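PAN2-PAN3 deadenylation complex catalytic subunit pan2 (Neurospora crassa, PDB 4CZX) is predicted to be the catalytic subunit of a cytoplasmic deadenylase that shortens mRNA poly(A) tails, and is represented here by its N-terminal WD40 domain. Local coordinates at residues H248-P253 / F293-T298; F158-R163 / L198-D203. All coordinates share one frame; numbering follows the deposited sequence.

Four innermost strands from four blades of the WD40 beta-propeller make up these two contacts. Interaction 2 sets strand 156-161 beside strand 194-200, interaction 1 sets strand 248-251 beside strand 290-295, and their centres lie about 12 Å apart. They meet where strand 194-200 neighbours strand 248-251: Asp199 OD2 receives a probable hydrogen bond of 2.7 Å from Met251 N, and it also lies 3.3 Å from Arg250 CA. Asp199 thus serves two neighbours, its OD1 facing Lys160 in interaction 2. The metal-dependent exonuclease domain is not part of this construct; a bound MES molecule, probably from crystallisation, lies about 4 Å from the Phe158 side chain.

Interaction 1 (H248-P253 / F293-T298); sequences HVRMHP and FDVSRT
Arg250 reaches across to Asp294 in a salt bridge: NE meets OD1 at 2.9 Å, with an N-H...O angle of 158°. The carboxylate oxygen lies in the guanidinium plane, but the donor comes to OD1 from its anti side and out of the carboxylate plane, and the two flat groups are turned 73° against each other. A bend at chi2 (-69°) swings the guanidinium back along its own strand, where NH1 bonds Val249 O at 3.0 Å and also forms a salt bridge with Asp197. Asp294 has a second partner, its OD2 accepting the backbone N-H of Phe35. The aliphatic part of Arg250 makes the packing: CG lies 3.6 Å from Phe293 CE2, and CB rests 3.7 Å from Val295 CG1. At one end His248 CB meets Phe293 CB at 3.7 Å; at the other, Pro253 CB sits 3.2 Å from the backbone oxygen of Arg297. Phe293 and Val295 pack on Ile260, on strand 258-262, the neighbour of strand 248-251 in its own blade. The axes of the two short strands approach to 7.0 Å and run nearly parallel, joined through side chains, as innermost strands of adjacent blades do around the central channel of a beta-propeller.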
ATOM      1  N   HIS A 248      -3.543 -41.311  13.787  1.00 31.20           N
ATOM      2  CA  HIS A 248      -4.875 -40.704  13.804  1.00 26.78           C
ATOM      3  C   HIS A 248      -5.965 -41.754  13.841  1.00 27.59           C
ATOM      4  O   HIS A 248      -5.763 -42.907  13.422  1.00 33.81           O
ATOM      5  CB  HIS A 248      -5.074 -39.793  12.588  1.00 33.18           C
ATOM      6  CG  HIS A 248      -3.982 -38.786  12.431  1.00 33.24           C
ATOM      7  ND1 HIS A 248      -3.922 -37.631  13.181  1.00 31.98           N
ATOM      8  CD2 HIS A 248      -2.880 -38.791  11.650  1.00 33.66           C
ATOM      9  CE1 HIS A 248      -2.824 -36.968  12.865  1.00 34.69           C
ATOM     10  NE2 HIS A 248      -2.178 -37.648  11.936  1.00 31.05           N
ATOM     11  N   VAL A 249      -7.120 -41.342  14.355  1.00 28.67           N
ATOM     12  CA  VAL A 249      -8.256 -42.230  14.486  1.00 26.49           C
ATOM     13  C   VAL A 249      -9.564 -41.443  14.421  1.00 27.21           C
ATOM     14  O   VAL A 249      -9.673 -40.320  14.928  1.00 26.55           O
ATOM     15  CB  VAL A 249      -8.192 -43.046  15.805  1.00 26.37           C
ATOM     16  CG1 VAL A 249      -8.354 -42.131  17.021  1.00 31.45           C
ATOM     17  CG2 VAL A 249      -9.217 -44.174  15.808  1.00 28.08           C
ATOM     18  N   ARG A 250     -10.540 -42.039  13.751  1.00 27.79           N
ATOM     19  CA  ARG A 250     -11.900 -41.522  13.739  1.00 28.36           C
ATOM     20  C   ARG A 250     -12.860 -42.678  13.913  1.00 27.86           C
ATOM     21  O   ARG A 250     -12.656 -43.745  13.334  1.00 32.54           O
ATOM     22  CB  ARG A 250     -12.217 -40.790  12.432  1.00 30.12           C
ATOM     23  CG  ARG A 250     -11.525 -39.446  12.265  1.00 29.86           C
ATOM     24  CD  ARG A 250     -12.076 -38.420  13.240  1.00 25.49           C
ATOM     25  NE  ARG A 250     -11.483 -37.091  13.050  1.00 27.46           N
ATOM     26  CZ  ARG A 250     -10.502 -36.594  13.794  1.00 29.97           C
ATOM     27  NH1 ARG A 250      -9.950 -37.316  14.769  1.00 27.35           N
ATOM     28  NH2 ARG A 250     -10.056 -35.374  13.550  1.00 25.59           N
ATOM     29  N   MET A 251     -13.911 -42.458  14.699  1.00 30.65           N
ATOM     30  CA  MET A 251     -15.015 -43.412  14.765  1.00 30.64           C
ATOM     31  C   MET A 251     -15.785 -43.347  13.458  1.00 36.46           C
ATOM     32  O   MET A 251     -16.003 -42.259  12.913  1.00 34.07           O
ATOM     33  CB  MET A 251     -15.951 -43.108  15.934  1.00 30.35           C
ATOM     34  CG  MET A 251     -15.314 -43.306  17.296  1.00 36.13           C
ATOM     35  SD  MET A 251     -14.780 -45.007  17.572  1.00 36.34           S
ATOM     36  CE  MET A 251     -16.328 -45.923  17.504  1.00 31.75           C
ATOM     37  N   HIS A 252     -16.175 -44.508  12.949  1.00 33.12           N
ATOM     38  CA  HIS A 252     -16.990 -44.585  11.751  1.00 37.99           C
ATOM     39  C   HIS A 252     -18.409 -44.154  12.112  1.00 31.71           C
ATOM     40  O   HIS A 252     -19.000 -44.706  13.040  1.00 39.59           O
ATOM     41  CB  HIS A 252     -16.968 -46.002  11.178  1.00 37.05           C
ATOM     42  CG  HIS A 252     -17.356 -46.076   9.737  1.00 46.45           C
ATOM     43  ND1 HIS A 252     -18.642 -45.841   9.298  1.00 46.74           N
ATOM     44  CD2 HIS A 252     -16.627 -46.363   8.632  1.00 49.62           C
ATOM     45  CE1 HIS A 252     -18.687 -45.970   7.984  1.00 50.31           C
ATOM     46  NE2 HIS A 252     -17.478 -46.290   7.556  1.00 50.57           N
ATOM     47  N   PRO A 253     -18.951 -43.157  11.395  1.00 34.19           N
ATOM     48  CA  PRO A 253     -20.259 -42.579  11.737  1.00 33.86           C
ATOM     49  C   PRO A 253     -21.434 -43.514  11.457  1.00 42.89           C
ATOM     50  O   PRO A 253     -22.529 -43.285  11.988  1.00 42.04           O
ATOM     51  CB  PRO A 253     -20.332 -41.328  10.847  1.00 37.11           C
ATOM     52  CG  PRO A 253     -19.474 -41.652   9.688  1.00 40.24           C
ATOM     53  CD  PRO A 253     -18.342 -42.492  10.230  1.00 37.08           C
ATOM     54  N   PHE A 293      -6.145 -36.056   9.583  1.00 26.86           N
ATOM     55  CA  PHE A 293      -7.104 -37.018   9.058  1.00 27.50           C
ATOM     56  C   PHE A 293      -8.523 -36.661   9.508  1.00 26.07           C
ATOM     57  O   PHE A 293      -8.727 -36.218  10.639  1.00 26.64           O
ATOM     58  CB  PHE A 293      -6.740 -38.441   9.523  1.00 25.90           C
ATOM     59  CG  PHE A 293      -7.750 -39.475   9.144  1.00 30.04           C
ATOM     60  CD1 PHE A 293      -7.925 -39.829   7.815  1.00 34.24           C
ATOM     61  CD2 PHE A 293      -8.528 -40.094  10.113  1.00 34.42           C
ATOM     62  CE1 PHE A 293      -8.852 -40.788   7.456  1.00 39.19           C
ATOM     63  CE2 PHE A 293      -9.466 -41.059   9.759  1.00 36.12           C
ATOM     64  CZ  PHE A 293      -9.632 -41.396   8.429  1.00 33.67           C
ATOM     65  N   ASP A 294      -9.502 -36.840   8.627  1.00 25.58           N
ATOM     66  CA  ASP A 294     -10.898 -36.793   9.056  1.00 25.48           C
ATOM     67  C   ASP A 294     -11.755 -37.692   8.173  1.00 28.54           C
ATOM     68  O   ASP A 294     -11.342 -38.087   7.075  1.00 30.03           O
ATOM     69  CB  ASP A 294     -11.437 -35.340   9.035  1.00 25.40           C
ATOM     70  CG  ASP A 294     -12.696 -35.164   9.873  1.00 30.99           C
ATOM     71  OD1 ASP A 294     -12.945 -36.008  10.773  1.00 27.14           O
ATOM     72  OD2 ASP A 294     -13.447 -34.189   9.625  1.00 27.24           O
ATOM     73  N   VAL A 295     -12.950 -38.009   8.665  1.00 26.32           N
ATOM     74  CA  VAL A 295     -13.943 -38.773   7.913  1.00 26.58           C
ATOM     75  C   VAL A 295     -15.233 -37.951   7.822  1.00 30.03           C
ATOM     76  O   VAL A 295     -15.567 -37.220   8.750  1.00 28.60           O
ATOM     77  CB  VAL A 295     -14.232 -40.146   8.568  1.00 32.79           C
ATOM     78  CG1 VAL A 295     -14.842 -39.967   9.961  1.00 32.11           C
ATOM     79  CG2 VAL A 295     -15.152 -40.984   7.688  1.00 31.35           C
ATOM     80  N   SER A 296     -15.929 -38.039   6.696  1.00 29.75           N
ATOM     81  CA  SER A 296     -17.181 -37.288   6.503  1.00 31.18           C
ATOM     82  C   SER A 296     -18.334 -37.864   7.325  1.00 32.69           C
ATOM     83  O   SER A 296     -18.251 -38.993   7.810  1.00 32.59           O
ATOM     84  CB  SER A 296     -17.563 -37.270   5.027  1.00 33.38           C
ATOM     85  OG  SER A 296     -18.009 -38.548   4.590  1.00 38.85           O
ATOM     86  N   ARG A 297     -19.426 -37.106   7.447  1.00 32.28           N
ATOM     87  CA  ARG A 297     -20.577 -37.542   8.250  1.00 32.20           C
ATOM     88  C   ARG A 297     -21.192 -38.844   7.754  1.00 38.18           C
ATOM     89  O   ARG A 297     -21.726 -39.627   8.546  1.00 38.47           O
ATOM     90  CB  ARG A 297     -21.661 -36.458   8.277  1.00 35.72           C
ATOM     91  CG  ARG A 297     -21.266 -35.164   8.990  1.00 43.97           C
ATOM     92  CD  ARG A 297     -20.875 -35.411  10.442  1.00 55.15           C
ATOM     93  NE  ARG A 297     -20.505 -34.178  11.142  1.00 60.45           N
ATOM     94  CZ  ARG A 297     -19.375 -33.498  10.935  1.00 59.21           C
ATOM     95  NH1 ARG A 297     -18.499 -33.911  10.025  1.00 48.35           N
ATOM     96  NH2 ARG A 297     -19.127 -32.392  11.630  1.00 57.88           N
ATOM     97  N   THR A 298     -21.131 -39.076   6.445  1.00 39.31           N
ATOM     98  CA  THR A 298     -21.678 -40.302   5.867  1.00 41.75           C
ATOM     99  C   THR A 298     -20.719 -41.481   5.995  1.00 35.58           C
ATOM    100  O   THR A 298     -21.113 -42.634   5.805  1.00 41.33           O
ATOM    101  CB  THR A 298     -22.003 -40.124   4.385  1.00 43.82           C
ATOM    102  OG1 THR A 298     -20.803 -39.766   3.686  1.00 40.22           O
ATOM    103  CG2 THR A 298     -23.063 -39.042   4.191  1.00 38.63           C
TER

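Interaction 2 (F158-R163 / L198-D203); sequences FLKMSR and LDTSND
Ser162 and Thr200 meet through their hydroxyls, OG to OG1 at 2.8 Å, in the closely packed middle of this contact. With chi1 at 49°, Ser162 OG sits between its own backbone N and carbonyl carbon, a position from which it also comes within 3.1 Å of Ser201 O, a weaker partner. Thr200 OG1 is in turn hydrogen-bonded to the backbone oxygen of Phe204, so a small polar cluster forms where both strands give way to turns. The threonine methyl group CG2 packs alongside the lysine stem, 3.6 Å from Lys160 CG. Leu198 CB meets Phe158 CB at 4.2 Å, a looser apolar contact, and the leucine also packs on Ala168 and on Ile205 and Thr207 of its own blade, while the amide N of Leu198 stands over the centre of one face of the Phe158 ring.

These are the innermost strands of successive blades in the WD40 propeller; they run almost parallel, and strand 156-161 belongs to the predicted fourth WD repeat.

The solvent side, with Lys160 and Asn202 exposed, is held by charged groups at long reach rather than by close packing. Lys160 runs out fully extended past Thr200 and forms a salt bridge, NZ using the syn lone pair of Asp199 OD1 at 2.6 Å; OD2 of that carboxylate is engaged by the neighbouring blade. Past the strand ends, a bend at chi3 (-57°) presents the edge of the Arg163 guanidinium to residues 202-203. NE donates to Asn202 O at 2.7 Å, and NH2 adds a weak bond to the same carbonyl. NH2 also forms a salt bridge with Asp203 OD1 at 2.7 Å; the guanidinium and carboxylate are nearly coplanar, yet the N-H...O angle of 122° leaves the hydrogen bond weak.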
ATOM      1  N   PHE A 158      -7.268 -31.409  23.163  1.00 26.12           N
ATOM      2  CA  PHE A 158      -8.488 -31.793  22.438  1.00 28.42           C
ATOM      3  C   PHE A 158      -9.688 -31.755  23.365  1.00 29.69           C
ATOM      4  O   PHE A 158      -9.575 -32.078  24.558  1.00 24.71           O
ATOM      5  CB  PHE A 158      -8.417 -33.216  21.857  1.00 25.62           C
ATOM      6  CG  PHE A 158      -7.360 -33.414  20.821  1.00 28.12           C
ATOM      7  CD1 PHE A 158      -6.091 -33.821  21.189  1.00 26.37           C
ATOM      8  CD2 PHE A 158      -7.641 -33.242  19.479  1.00 33.37           C
ATOM      9  CE1 PHE A 158      -5.105 -34.012  20.237  1.00 28.62           C
ATOM     10  CE2 PHE A 158      -6.658 -33.438  18.526  1.00 27.99           C
ATOM     11  CZ  PHE A 158      -5.395 -33.832  18.904  1.00 31.11           C
ATOM     12  N   LEU A 159     -10.833 -31.405  22.788  1.00 26.15           N
ATOM     13  CA  LEU A 159     -12.137 -31.475  23.443  1.00 30.81           C
ATOM     14  C   LEU A 159     -13.145 -31.992  22.432  1.00 30.75           C
ATOM     15  O   LEU A 159     -13.151 -31.539  21.293  1.00 27.43           O
ATOM     16  CB  LEU A 159     -12.581 -30.096  23.954  1.00 26.34           C
ATOM     17  CG  LEU A 159     -11.752 -29.416  25.049  1.00 27.74           C
ATOM     18  CD1 LEU A 159     -12.204 -27.966  25.230  1.00 27.55           C
ATOM     19  CD2 LEU A 159     -11.923 -30.174  26.352  1.00 28.27           C
ATOM     20  N   LYS A 160     -13.988 -32.943  22.825  1.00 28.61           N
ATOM     21  CA  LYS A 160     -15.119 -33.306  21.974  1.00 27.24           C
ATOM     22  C   LYS A 160     -16.279 -33.841  22.798  1.00 32.44           C
ATOM     23  O   LYS A 160     -16.104 -34.681  23.687  1.00 30.02           O
ATOM     24  CB  LYS A 160     -14.709 -34.327  20.900  1.00 29.18           C
ATOM     25  CG  LYS A 160     -15.888 -34.780  20.018  1.00 30.31           C
ATOM     26  CD  LYS A 160     -15.434 -35.363  18.681  1.00 33.90           C
ATOM     27  CE  LYS A 160     -16.613 -35.957  17.891  1.00 42.96           C
ATOM     28  NZ  LYS A 160     -16.185 -36.440  16.539  1.00 44.37           N
ATOM     29  N   MET A 161     -17.466 -33.330  22.485  1.00 27.53           N
ATOM     30  CA  MET A 161     -18.697 -33.729  23.132  1.00 25.98           C
ATOM     31  C   MET A 161     -19.330 -34.926  22.440  1.00 29.70           C
ATOM     32  O   MET A 161     -19.542 -34.905  21.233  1.00 29.44           O
ATOM     33  CB  MET A 161     -19.678 -32.548  23.134  1.00 27.62           C
ATOM     34  CG  MET A 161     -21.045 -32.873  23.684  1.00 25.30           C
ATOM     35  SD  MET A 161     -21.036 -33.389  25.414  1.00 32.56           S
ATOM     36  CE  MET A 161     -22.798 -33.699  25.639  1.00 39.22           C
ATOM     37  N   SER A 162     -19.600 -35.976  23.204  1.00 30.49           N
ATOM     38  CA  SER A 162     -20.437 -37.071  22.728  1.00 32.44           C
ATOM     39  C   SER A 162     -21.500 -37.302  23.778  1.00 34.59           C
ATOM     40  O   SER A 162     -22.497 -36.580  23.828  1.00 35.87           O
ATOM     41  CB  SER A 162     -19.625 -38.345  22.469  1.00 37.41           C
ATOM     42  OG  SER A 162     -18.783 -38.670  23.570  1.00 35.42           O
ATOM     43  N   ARG A 163     -21.279 -38.307  24.620  1.00 35.19           N
ATOM     44  CA  ARG A 163     -22.105 -38.535  25.803  1.00 40.32           C
ATOM     45  C   ARG A 163     -21.658 -37.572  26.903  1.00 38.81           C
ATOM     46  O   ARG A 163     -22.468 -37.063  27.677  1.00 37.59           O
ATOM     47  CB  ARG A 163     -21.985 -39.991  26.271  1.00 38.71           C
ATOM     48  CG  ARG A 163     -22.948 -40.359  27.390  1.00 39.66           C
ATOM     49  CD  ARG A 163     -22.717 -41.781  27.916  1.00 48.91           C
ATOM     50  NE  ARG A 163     -22.803 -42.802  26.873  1.00 47.47           N
ATOM     51  CZ  ARG A 163     -23.827 -43.636  26.721  1.00 57.04           C
ATOM     52  NH1 ARG A 163     -24.867 -43.571  27.544  1.00 55.06           N
ATOM     53  NH2 ARG A 163     -23.811 -44.537  25.745  1.00 59.07           N
ATOM     54  N   LEU A 198      -7.814 -37.623  19.167  1.00 24.76           N
ATOM     55  CA  LEU A 198      -8.904 -38.148  19.974  1.00 26.10           C
ATOM     56  C   LEU A 198     -10.193 -38.084  19.162  1.00 26.86           C
ATOM     57  O   LEU A 198     -10.468 -37.078  18.511  1.00 25.99           O
ATOM     58  CB  LEU A 198      -9.054 -37.355  21.287  1.00 27.53           C
ATOM     59  CG  LEU A 198     -10.203 -37.817  22.213  1.00 31.40           C
ATOM     60  CD1 LEU A 198      -9.871 -37.611  23.688  1.00 28.36           C
ATOM     61  CD2 LEU A 198     -11.539 -37.137  21.892  1.00 31.90           C
ATOM     62  N   ASP A 199     -10.973 -39.158  19.197  1.00 27.75           N
ATOM     63  CA  ASP A 199     -12.343 -39.107  18.693  1.00 29.88           C
ATOM     64  C   ASP A 199     -13.234 -39.833  19.678  1.00 30.54           C
ATOM     65  O   ASP A 199     -12.753 -40.603  20.514  1.00 30.62           O
ATOM     66  CB  ASP A 199     -12.464 -39.720  17.291  1.00 26.12           C
ATOM     67  CG  ASP A 199     -13.730 -39.252  16.563  1.00 33.78           C
ATOM     68  OD1 ASP A 199     -14.337 -38.267  17.030  1.00 28.29           O
ATOM     69  OD2 ASP A 199     -14.106 -39.862  15.542  1.00 29.62           O
ATOM     70  N   THR A 200     -14.538 -39.593  19.588  1.00 28.97           N
ATOM     71  CA  THR A 200     -15.460 -40.239  20.494  1.00 25.88           C
ATOM     72  C   THR A 200     -16.846 -40.324  19.869  1.00 27.99           C
ATOM     73  O   THR A 200     -17.242 -39.442  19.114  1.00 33.35           O
ATOM     74  CB  THR A 200     -15.517 -39.495  21.866  1.00 29.93           C
ATOM     75  OG1 THR A 200     -16.540 -40.068  22.684  1.00 35.71           O
ATOM     76  CG2 THR A 200     -15.804 -38.003  21.682  1.00 31.66           C
ATOM     77  N   SER A 201     -17.533 -41.424  20.164  1.00 34.36           N
ATOM     78  CA  SER A 201     -18.947 -41.616  19.870  1.00 35.11           C
ATOM     79  C   SER A 201     -19.657 -41.645  21.210  1.00 35.41           C
ATOM     80  O   SER A 201     -19.006 -41.511  22.247  1.00 36.69           O
ATOM     81  CB  SER A 201     -19.177 -42.913  19.101  1.00 37.66           C
ATOM     82  OG  SER A 201     -18.811 -44.042  19.887  1.00 38.12           O
ATOM     83  N   ASN A 202     -20.972 -41.845  21.222  1.00 36.85           N
ATOM     84  CA  ASN A 202     -21.673 -41.885  22.498  1.00 33.28           C
ATOM     85  C   ASN A 202     -21.214 -43.083  23.337  1.00 32.74           C
ATOM     86  O   ASN A 202     -21.376 -43.078  24.555  1.00 45.15           O
ATOM     87  CB  ASN A 202     -23.210 -41.920  22.302  1.00 35.25           C
ATOM     88  CG  ASN A 202     -23.765 -40.595  21.781  1.00 51.03           C
ATOM     89  OD1 ASN A 202     -23.187 -39.524  22.006  1.00 56.01           O
ATOM     90  ND2 ASN A 202     -24.891 -40.662  21.074  1.00 52.87           N
ATOM     91  N   ASP A 203     -20.626 -44.098  22.700  1.00 34.79           N
ATOM     92  CA  ASP A 203     -20.233 -45.310  23.426  1.00 35.48           C
ATOM     93  C   ASP A 203     -18.725 -45.500  23.643  1.00 37.51           C
ATOM     94  O   ASP A 203     -18.325 -46.325  24.474  1.00 38.86           O
ATOM     95  CB  ASP A 203     -20.772 -46.552  22.718  1.00 38.89           C
ATOM     96  CG  ASP A 203     -22.285 -46.612  22.719  1.00 49.45           C
ATOM     97  OD1 ASP A 203     -22.919 -45.966  23.588  1.00 44.66           O
ATOM     98  OD2 ASP A 203     -22.833 -47.316  21.847  1.00 51.26           O
TER